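Side-chain contacts in ornithine aminotransferase (Plasmodium falciparum, PDB 3LG0), which transfers the delta-amino group of ornithine to 2-oxoglutarate, giving L-glutamate semialdehyde and glutamate, with pyridoxal 5'-phosphate as cofactor: residues A[28-33]-A[40-45]; A[129-134]-A[226-231]; A[365-370]-A[408-413]. All coordinates share one frame; numbering follows the deposited sequence.

Contact 1: A[28-33]-A[40-45]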
loop_
_atom_site.group_PDB
_atom_site.type_symbol
_atom_site.label_atom_id
_atom_site.label_comp_id
_atom_site.label_asym_id
_atom_site.label_seq_id
_atom_site.Cartn_x
_atom_site.Cartn_y
_atom_site.Cartn_z
ATOM N N ILE A 28 -8.485 6.156 20.038
ATOM C CA ILE A 28 -9.346 5.988 21.193
ATOM C C ILE A 28 -8.832 4.791 22.003
ATOM O O ILE A 28 -8.436 3.762 21.433
ATOM C CB ILE A 28 -10.812 5.744 20.728
ATOM C CG1 ILE A 28 -11.450 7.047 20.232
ATOM C CG2 ILE A 28 -11.659 5.149 21.824
ATOM C CD1 ILE A 28 -11.454 8.132 21.275
ATOM N N PRO A 29 -8.833 4.916 23.340
ATOM C CA PRO A 29 -8.318 3.849 24.205
ATOM C C PRO A 29 -9.237 2.628 24.288
ATOM O O PRO A 29 -9.817 2.360 25.336
ATOM C CB PRO A 29 -8.231 4.517 25.587
ATOM C CG PRO A 29 -8.577 5.936 25.391
ATOM C CD PRO A 29 -9.348 6.047 24.117
ATOM N N VAL A 30 -9.370 1.895 23.193
ATOM C CA VAL A 30 -10.069 0.609 23.209
ATOM C C VAL A 30 -9.204 -0.382 22.435
ATOM O O VAL A 30 -8.647 -0.042 21.401
ATOM C CB VAL A 30 -11.516 0.702 22.622
ATOM C CG1 VAL A 30 -11.506 1.040 21.116
ATOM C CG2 VAL A 30 -12.299 -0.593 22.889
ATOM N N VAL A 31 -9.063 -1.595 22.957
ATOM C CA VAL A 31 -8.205 -2.605 22.338
ATOM C C VAL A 31 -9.029 -3.780 21.806
ATOM O O VAL A 31 -9.512 -4.607 22.574
ATOM C CB VAL A 31 -7.161 -3.147 23.350
ATOM C CG1 VAL A 31 -6.234 -4.129 22.679
ATOM C CG2 VAL A 31 -6.359 -2.007 23.933
ATOM N N LEU A 32 -9.179 -3.851 20.488
ATOM C CA LEU A 32 -10.006 -4.869 19.862
ATOM C C LEU A 32 -9.223 -6.143 19.560
ATOM O O LEU A 32 -8.025 -6.105 19.272
ATOM C CB LEU A 32 -10.630 -4.326 18.572
ATOM C CG LEU A 32 -11.286 -2.958 18.744
ATOM C CD1 LEU A 32 -11.884 -2.480 17.426
ATOM C CD2 LEU A 32 -12.335 -2.960 19.905
ATOM N N LYS A 33 -9.906 -7.278 19.650
ATOM C CA LYS A 33 -9.275 -8.561 19.391
ATOM C C LYS A 33 -10.158 -9.361 18.478
ATOM O O LYS A 33 -9.714 -10.346 17.892
ATOM C CB LYS A 33 -9.044 -9.342 20.681
ATOM C CG LYS A 33 -10.325 -9.834 21.361
ATOM C CD LYS A 33 -9.994 -10.526 22.684
ATOM C CE LYS A 33 -11.211 -11.199 23.306
ATOM N NZ LYS A 33 -10.882 -11.796 24.631
ATOM N N VAL A 40 -17.575 -5.328 17.317
ATOM C CA VAL A 40 -16.204 -5.636 17.697
ATOM C C VAL A 40 -16.162 -5.931 19.199
ATOM O O VAL A 40 -17.083 -5.563 19.934
ATOM C CB VAL A 40 -15.249 -4.476 17.358
ATOM C CG1 VAL A 40 -15.090 -4.364 15.849
ATOM C CG2 VAL A 40 -15.765 -3.184 17.941
ATOM N N TYR A 41 -15.099 -6.593 19.643
ATOM C CA TYR A 41 -14.962 -7.030 21.032
ATOM C C TYR A 41 -13.559 -6.742 21.543
ATOM O O TYR A 41 -12.572 -7.031 20.854
ATOM C CB TYR A 41 -15.241 -8.536 21.152
ATOM C CG TYR A 41 -16.550 -8.957 20.539
ATOM C CD1 TYR A 41 -17.686 -9.123 21.327
ATOM C CD2 TYR A 41 -16.659 -9.161 19.170
ATOM C CE1 TYR A 41 -18.887 -9.490 20.765
ATOM C CE2 TYR A 41 -17.855 -9.511 18.599
ATOM C CZ TYR A 41 -18.970 -9.682 19.391
ATOM O OH TYR A 41 -20.163 -10.049 18.799
ATOM N N ASP A 42 -13.473 -6.183 22.752
ATOM C CA ASP A 42 -12.183 -5.848 23.332
ATOM C C ASP A 42 -11.587 -6.951 24.235
ATOM O O ASP A 42 -12.126 -8.063 24.338
ATOM C CB ASP A 42 -12.211 -4.466 24.002
ATOM C CG ASP A 42 -12.944 -4.464 25.338
ATOM O OD1 ASP A 42 -13.391 -5.535 25.794
ATOM O OD2 ASP A 42 -13.074 -3.377 25.932
ATOM N N ILE A 43 -10.444 -6.639 24.837
ATOM C CA ILE A 43 -9.678 -7.605 25.604
ATOM C C ILE A 43 -10.510 -8.178 26.754
ATOM O O ILE A 43 -10.397 -9.361 27.076
ATOM C CB ILE A 43 -8.381 -6.967 26.171
ATOM C CG1 ILE A 43 -7.481 -6.464 25.038
ATOM C CG2 ILE A 43 -7.631 -7.966 27.031
ATOM C CD1 ILE A 43 -7.260 -7.465 23.947
ATOM N N GLU A 44 -11.339 -7.329 27.361
ATOM C CA GLU A 44 -12.179 -7.721 28.487
ATOM C C GLU A 44 -13.524 -8.261 28.020
ATOM O O GLU A 44 -14.475 -8.303 28.784
ATOM C CB GLU A 44 -12.399 -6.527 29.423
ATOM C CG GLU A 44 -11.153 -6.099 30.191
ATOM C CD GLU A 44 -10.146 -5.363 29.314
ATOM O OE1 GLU A 44 -10.592 -4.620 28.415
ATOM O OE2 GLU A 44 -8.916 -5.525 29.528
ATOM N N ASP A 45 -13.596 -8.641 26.752
ATOM C CA ASP A 45 -14.817 -9.168 26.154
ATOM C C ASP A 45 -16.047 -8.235 26.110
ATOM O O ASP A 45 -17.157 -8.702 25.874
ATOM C CB ASP A 45 -15.172 -10.507 26.803
ATOM C CG ASP A 45 -14.121 -11.570 26.546
ATOM O OD1 ASP A 45 -13.839 -11.848 25.359
ATOM O OD2 ASP A 45 -13.571 -12.129 27.523
HETATM O O HOH W 1 -10.442 -2.027 25.545
#

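Contact 2: A[129-134]-A[226-231]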
loop_
_atom_site.group_PDB
_atom_site.type_symbol
_atom_site.label_atom_id
_atom_site.label_comp_id
_atom_site.label_asym_id
_atom_site.label_seq_id
_atom_site.Cartn_x
_atom_site.Cartn_y
_atom_site.Cartn_z
ATOM N N GLU A 129 -1.260 14.419 -23.894
ATOM C CA GLU A 129 -1.411 13.589 -25.081
ATOM C C GLU A 129 -2.665 13.905 -25.887
ATOM O O GLU A 129 -2.624 13.979 -27.110
ATOM C CB GLU A 129 -1.427 12.105 -24.707
ATOM C CG GLU A 129 -0.060 11.480 -24.494
ATOM C CD GLU A 129 -0.119 9.963 -24.587
ATOM O OE1 GLU A 129 -0.973 9.450 -25.356
ATOM O OE2 GLU A 129 0.682 9.287 -23.893
ATOM N N VAL A 130 -3.788 14.065 -25.201
ATOM C CA VAL A 130 -5.063 14.210 -25.895
ATOM C C VAL A 130 -5.475 15.661 -26.034
ATOM O O VAL A 130 -5.786 16.113 -27.127
ATOM C CB VAL A 130 -6.174 13.408 -25.204
ATOM C CG1 VAL A 130 -7.546 13.781 -25.762
ATOM C CG2 VAL A 130 -5.902 11.912 -25.348
ATOM N N LYS A 131 -5.460 16.393 -24.926
ATOM C CA LYS A 131 -5.871 17.791 -24.924
ATOM C C LYS A 131 -4.736 18.719 -25.368
ATOM O O LYS A 131 -4.919 19.927 -25.510
ATOM C CB LYS A 131 -6.390 18.182 -23.537
ATOM C CG LYS A 131 -7.019 19.550 -23.475
ATOM C CD LYS A 131 -8.024 19.638 -22.351
ATOM C CE LYS A 131 -8.706 20.996 -22.342
ATOM N NZ LYS A 131 -9.568 21.192 -21.148
ATOM N N LYS A 132 -3.561 18.140 -25.584
ATOM C CA LYS A 132 -2.402 18.883 -26.079
ATOM C C LYS A 132 -1.970 20.055 -25.194
ATOM O O LYS A 132 -1.447 21.055 -25.687
ATOM C CB LYS A 132 -2.628 19.346 -27.526
ATOM C CG LYS A 132 -2.563 18.214 -28.547
ATOM C CD LYS A 132 -1.230 17.471 -28.446
ATOM C CE LYS A 132 -1.186 16.274 -29.380
ATOM N NZ LYS A 132 -2.474 15.535 -29.356
ATOM N N ILE A 133 -2.170 19.926 -23.888
ATOM C CA ILE A 133 -1.738 20.966 -22.965
ATOM C C ILE A 133 -0.221 21.107 -23.001
ATOM O O ILE A 133 0.491 20.110 -23.109
ATOM C CB ILE A 133 -2.242 20.686 -21.533
ATOM C CG1 ILE A 133 -3.769 20.790 -21.493
ATOM C CG2 ILE A 133 -1.612 21.643 -20.524
ATOM C CD1 ILE A 133 -4.369 20.478 -20.151
ATOM N N PRO A 134 0.278 22.355 -22.940
ATOM C CA PRO A 134 1.723 22.617 -22.935
ATOM C C PRO A 134 2.417 21.833 -21.836
ATOM O O PRO A 134 1.798 21.557 -20.807
ATOM C CB PRO A 134 1.804 24.114 -22.647
ATOM C CG PRO A 134 0.540 24.663 -23.215
ATOM C CD PRO A 134 -0.507 23.602 -22.988
ATOM N N TYR A 226 -16.072 22.153 -21.107
ATOM C CA TYR A 226 -14.709 22.661 -21.233
ATOM C C TYR A 226 -13.685 21.581 -21.592
ATOM O O TYR A 226 -12.477 21.825 -21.553
ATOM C CB TYR A 226 -14.287 23.408 -19.972
ATOM C CG TYR A 226 -14.978 24.743 -19.806
ATOM C CD1 TYR A 226 -14.351 25.919 -20.197
ATOM C CD2 TYR A 226 -16.264 24.828 -19.271
ATOM C CE1 TYR A 226 -14.977 27.149 -20.056
ATOM C CE2 TYR A 226 -16.899 26.058 -19.123
ATOM C CZ TYR A 226 -16.248 27.215 -19.519
ATOM O OH TYR A 226 -16.858 28.440 -19.379
ATOM N N ASN A 227 -14.172 20.404 -21.973
ATOM C CA ASN A 227 -13.292 19.284 -22.297
ATOM C C ASN A 227 -12.318 18.963 -21.159
ATOM O O ASN A 227 -11.090 19.073 -21.306
ATOM C CB ASN A 227 -12.506 19.557 -23.578
ATOM C CG ASN A 227 -11.722 18.354 -24.031
ATOM O OD1 ASN A 227 -12.190 17.219 -23.918
ATOM N ND2 ASN A 227 -10.515 18.589 -24.535
ATOM N N VAL A 228 -12.881 18.575 -20.021
ATOM C CA VAL A 228 -12.090 18.327 -18.823
ATOM C C VAL A 228 -12.501 16.993 -18.222
ATOM O O VAL A 228 -13.693 16.674 -18.174
ATOM C CB VAL A 228 -12.259 19.467 -17.786
ATOM C CG1 VAL A 228 -11.894 18.989 -16.387
ATOM C CG2 VAL A 228 -11.417 20.669 -18.178
ATOM N N LEU A 229 -11.517 16.204 -17.795
ATOM C CA LEU A 229 -11.817 14.937 -17.143
ATOM C C LEU A 229 -12.584 15.204 -15.851
ATOM O O LEU A 229 -12.132 15.968 -15.005
ATOM C CB LEU A 229 -10.537 14.139 -16.872
ATOM C CG LEU A 229 -9.841 13.560 -18.108
ATOM C CD1 LEU A 229 -8.611 12.730 -17.731
ATOM C CD2 LEU A 229 -10.798 12.716 -18.920
ATOM N N PHE A 230 -13.767 14.614 -15.744
ATOM C CA PHE A 230 -14.553 14.626 -14.523
ATOM C C PHE A 230 -14.206 13.351 -13.734
ATOM O O PHE A 230 -14.718 12.257 -14.028
ATOM C CB PHE A 230 -16.052 14.713 -14.879
ATOM C CG PHE A 230 -16.992 14.368 -13.750
ATOM C CD1 PHE A 230 -16.660 14.629 -12.434
ATOM C CD2 PHE A 230 -18.229 13.806 -14.017
ATOM C CE1 PHE A 230 -17.530 14.299 -11.408
ATOM C CE2 PHE A 230 -19.106 13.483 -13.001
ATOM C CZ PHE A 230 -18.754 13.726 -11.691
ATOM N N VAL A 231 -13.309 13.503 -12.754
ATOM C CA VAL A 231 -12.875 12.383 -11.902
ATOM C C VAL A 231 -13.588 12.323 -10.545
ATOM O O VAL A 231 -13.460 13.235 -9.727
ATOM C CB VAL A 231 -11.370 12.441 -11.629
ATOM C CG1 VAL A 231 -10.916 11.173 -10.921
ATOM C CG2 VAL A 231 -10.600 12.626 -12.935
#

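Contact 3: A[365-370]-A[408-413]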
loop_
_atom_site.group_PDB
_atom_site.type_symbol
_atom_site.label_atom_id
_atom_site.label_comp_id
_atom_site.label_asym_id
_atom_site.label_seq_id
_atom_site.Cartn_x
_atom_site.Cartn_y
_atom_site.Cartn_z
ATOM N N CYS A 365 -16.520 11.078 21.927
ATOM C CA CYS A 365 -16.144 9.757 21.425
ATOM C C CYS A 365 -15.849 8.784 22.562
ATOM O O CYS A 365 -16.264 7.626 22.525
ATOM C CB CYS A 365 -14.936 9.854 20.479
ATOM S SG CYS A 365 -15.291 10.744 18.959
ATOM N N LEU A 366 -15.135 9.259 23.575
ATOM C CA LEU A 366 -14.874 8.443 24.758
ATOM C C LEU A 366 -16.182 8.035 25.427
ATOM O O LEU A 366 -16.306 6.918 25.917
ATOM C CB LEU A 366 -13.984 9.182 25.760
ATOM C CG LEU A 366 -12.580 9.571 25.297
ATOM C CD1 LEU A 366 -11.770 10.163 26.449
ATOM C CD2 LEU A 366 -11.864 8.390 24.718
ATOM N N LYS A 367 -17.162 8.938 25.433
ATOM C CA LYS A 367 -18.462 8.625 26.026
ATOM C C LYS A 367 -19.251 7.624 25.179
ATOM O O LYS A 367 -19.925 6.735 25.716
ATOM C CB LYS A 367 -19.284 9.898 26.254
ATOM C CG LYS A 367 -20.400 9.756 27.284
ATOM C CD LYS A 367 -19.812 9.511 28.677
ATOM C CE LYS A 367 -20.897 9.380 29.737
ATOM N NZ LYS A 367 -20.323 9.134 31.090
ATOM N N PHE A 368 -19.182 7.771 23.857
ATOM C CA PHE A 368 -19.803 6.791 22.969
ATOM C C PHE A 368 -19.259 5.418 23.309
ATOM O O PHE A 368 -20.011 4.444 23.433
ATOM C CB PHE A 368 -19.491 7.073 21.486
ATOM C CG PHE A 368 -20.363 8.114 20.864
ATOM C CD1 PHE A 368 -21.727 8.101 21.069
ATOM C CD2 PHE A 368 -19.821 9.097 20.055
ATOM C CE1 PHE A 368 -22.541 9.061 20.488
ATOM C CE2 PHE A 368 -20.622 10.055 19.478
ATOM C CZ PHE A 368 -21.987 10.039 19.696
ATOM N N LYS A 369 -17.935 5.346 23.415
ATOM C CA LYS A 369 -17.258 4.098 23.672
ATOM C C LYS A 369 -17.793 3.486 24.962
ATOM O O LYS A 369 -18.201 2.319 24.985
ATOM C CB LYS A 369 -15.744 4.324 23.735
ATOM C CG LYS A 369 -14.916 3.063 23.954
ATOM C CD LYS A 369 -14.490 2.934 25.397
ATOM C CE LYS A 369 -13.677 1.674 25.615
ATOM N NZ LYS A 369 -13.274 1.537 27.037
ATOM N N GLU A 370 -17.811 4.293 26.020
ATOM C CA GLU A 370 -18.333 3.878 27.317
ATOM C C GLU A 370 -19.754 3.340 27.158
ATOM O O GLU A 370 -20.154 2.398 27.848
ATOM C CB GLU A 370 -18.308 5.070 28.272
ATOM C CG GLU A 370 -18.390 4.739 29.750
ATOM C CD GLU A 370 -18.423 5.999 30.625
ATOM O OE1 GLU A 370 -17.594 6.918 30.410
ATOM O OE2 GLU A 370 -19.283 6.068 31.526
ATOM N N LYS A 408 -27.125 13.641 25.254
ATOM C CA LYS A 408 -27.884 14.092 26.418
ATOM C C LYS A 408 -26.950 14.442 27.573
ATOM O O LYS A 408 -27.073 15.500 28.183
ATOM C CB LYS A 408 -28.868 13.006 26.853
ATOM C CG LYS A 408 -29.992 13.487 27.759
ATOM C CD LYS A 408 -30.727 12.303 28.361
ATOM C CE LYS A 408 -31.898 12.748 29.247
ATOM N NZ LYS A 408 -31.492 13.577 30.427
ATOM N N PHE A 409 -26.004 13.548 27.843
ATOM C CA PHE A 409 -25.002 13.750 28.888
ATOM C C PHE A 409 -24.275 15.087 28.778
ATOM O O PHE A 409 -24.170 15.817 29.763
ATOM C CB PHE A 409 -23.996 12.588 28.896
ATOM C CG PHE A 409 -22.850 12.775 29.855
ATOM C CD1 PHE A 409 -23.019 12.538 31.212
ATOM C CD2 PHE A 409 -21.609 13.182 29.398
ATOM C CE1 PHE A 409 -21.974 12.706 32.094
ATOM C CE2 PHE A 409 -20.552 13.363 30.274
ATOM C CZ PHE A 409 -20.731 13.120 31.628
ATOM N N PHE A 410 -23.770 15.417 27.593
ATOM C CA PHE A 410 -23.104 16.708 27.417
ATOM C C PHE A 410 -24.049 17.912 27.476
ATOM O O PHE A 410 -23.639 19.005 27.862
ATOM C CB PHE A 410 -22.254 16.729 26.143
ATOM C CG PHE A 410 -21.036 15.873 26.247
ATOM C CD1 PHE A 410 -19.875 16.372 26.807
ATOM C CD2 PHE A 410 -21.075 14.545 25.855
ATOM C CE1 PHE A 410 -18.767 15.568 26.942
ATOM C CE2 PHE A 410 -19.978 13.744 25.986
ATOM C CZ PHE A 410 -18.818 14.254 26.529
ATOM N N ASP A 411 -25.307 17.713 27.089
ATOM C CA ASP A 411 -26.291 18.783 27.192
ATOM C C ASP A 411 -26.614 19.037 28.661
ATOM O O ASP A 411 -26.628 20.174 29.105
ATOM C CB ASP A 411 -27.570 18.439 26.422
ATOM C CG ASP A 411 -27.433 18.672 24.912
ATOM O OD1 ASP A 411 -26.677 19.583 24.489
ATOM O OD2 ASP A 411 -28.096 17.935 24.147
ATOM N N ASP A 412 -26.858 17.965 29.409
ATOM C CA ASP A 412 -27.214 18.073 30.816
ATOM C C ASP A 412 -26.104 18.737 31.645
ATOM O O ASP A 412 -26.365 19.289 32.705
ATOM C CB ASP A 412 -27.578 16.692 31.387
ATOM C CG ASP A 412 -28.898 16.178 30.863
ATOM O OD1 ASP A 412 -29.523 16.892 30.059
ATOM O OD2 ASP A 412 -29.325 15.069 31.248
ATOM N N ASN A 413 -24.877 18.728 31.140
ATOM C CA ASN A 413 -23.744 19.156 31.951
ATOM C C ASN A 413 -22.902 20.339 31.461
ATOM O O ASN A 413 -21.788 20.539 31.949
ATOM C CB ASN A 413 -22.833 17.958 32.227
ATOM C CG ASN A 413 -23.407 17.026 33.272
ATOM O OD1 ASN A 413 -23.508 17.395 34.441
ATOM N ND2 ASN A 413 -23.799 15.816 32.858
#

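Contact 1: A[28-33]-A[40-45]
In the beta hairpin of strands 31-36 and 39-42, L32 faces D42 as an antiparallel non-hydrogen-bonded pair with diverging side chains, and the next step is closed by K33 N donating to Y41 O at 2.9 Å. The pairing opens out quickly, since the two short segments make an angle of 115°. On the other side of the pair, I43 N makes only a weak bond to V31 O, which also receives a short contact from D42 CA, 3.0 Å away. K33 leaves its backbone with CG between N and the carbonyl carbon (chi1 69°). Its extended chain then passes Y41 O and D42 O, ending in a salt bridge of NZ to D45 OD1 at 3.0 Å, met from above the carboxylate plane. That lysine thus spans the type I turn D42-D45. Water 1 joins V31 N to D42 OD2, which also forms a salt bridge with R46 and a hydrogen bond with Y48 OH. Apolar packing flanks the backbone: V31 CG1 lies 3.5 Å from I43 CG1, with Y13 of helix 10-20 against both residues, while both L32 methyls rest against V40, CD1 3.9 Å from V40 CB, and both side chains touch I374. V31 and L32 also pair in parallel with a strand of the second subunit, so this is the outermost hairpin of this chain's sheet, which runs on across the dimer interface.

Contact 2: A[129-134]-A[226-231]
K131 NZ donates to two successive carbonyls, N227 O at 2.6 Å and Y226 O at 3.0 Å, at the Schellman motif that ends helix 215-226 before strand 229-233 of the mixed sheet that also holds strand 194-199. The two acceptors are used differently. Y226 O receives the ammonium in its carbonyl plane, with a C=O...N angle of 156°, whereas N227 O is approached from above its plane, 50° out of it. A third carbonyl, V194 O of strand 194-199, also accepts from NZ, so the charge is held by backbone oxygens, some of them at a helix C-terminus, where the helix dipole would favour a cation. The lysine gets there by stretching out: CG is anti to the backbone N (chi1 -172°) and the chain stays extended beyond it. Nearby, K132 turns its own NZ back to E129 O at 2.7 Å, at the end of helix 112-129.

Packing follows the lysine's stem. N227 comes from the opposite direction and brings ND2 to 3.5 Å from K131 CD, and W126 touches both residues. At the ammonium end, the branch of V228 that is anti to its carbonyl carbon, CG2, comes within 3.5 Å of K131 NZ.

Contact 3: A[365-370]-A[408-413]
K367 reaches across from helix 361-370 and lies over the face of F409 on helix 393-412, giving a CH-pi and a cation-pi contact together. CE sits 3.8 Å from the ring centroid, almost on the ring normal, and NZ is 4.1 Å from the same point, 14° off the normal. A bend at chi2 (66°) brings the end of the chain over the ring, the two side chains crossing at about a right angle.

The apolar part is smaller: K367 CB meets the edge of F410 at CE2, 3.9 Å away. The two phenylalanines also touch each other, F409 CD2 resting 3.8 Å above the plane of F410 and offset toward its rim, while F410 CD2 lies at the edge of F409.

Polar bonds run within each segment. K367 NZ continues to E370 OE2 in a 3.3 Å salt bridge, met from above the carboxylate plane, so the ammonium has an anion as well as a ring. N413, just past the end of its helix, bonds back through ND2 to F409 O at 3.1 Å.

Deeper in, F368 packs on I403 and T406 of helix 393-412 and on L373 and T375 of strand 373-378, while F410 leans on D363 and I364, so the lysine-aromatic pair forms the surface layer of this helix-helix packing.

How the contacts relate
Contacts 1 and 3 are neighbours, their centres 19 Å apart, and they touch directly: I28 CD1 meets L366 CD2 at 3.5 Å and V30 CG2 meets K369 CE at 3.8 Å. Helix 361-370 therefore packs against the chain leading into the hairpin, and strand 373-378 contacts residues of both contacts through I374. Contact 2 belongs to the other mixed sheet, on the far side of the chain's centre, about 49 Å from contact 1 and 50 Å from contact 3 between centres. None of the three lies at K262, the lysine expected by similarity to carry pyridoxal phosphate; only contact 1 touches the second subunit.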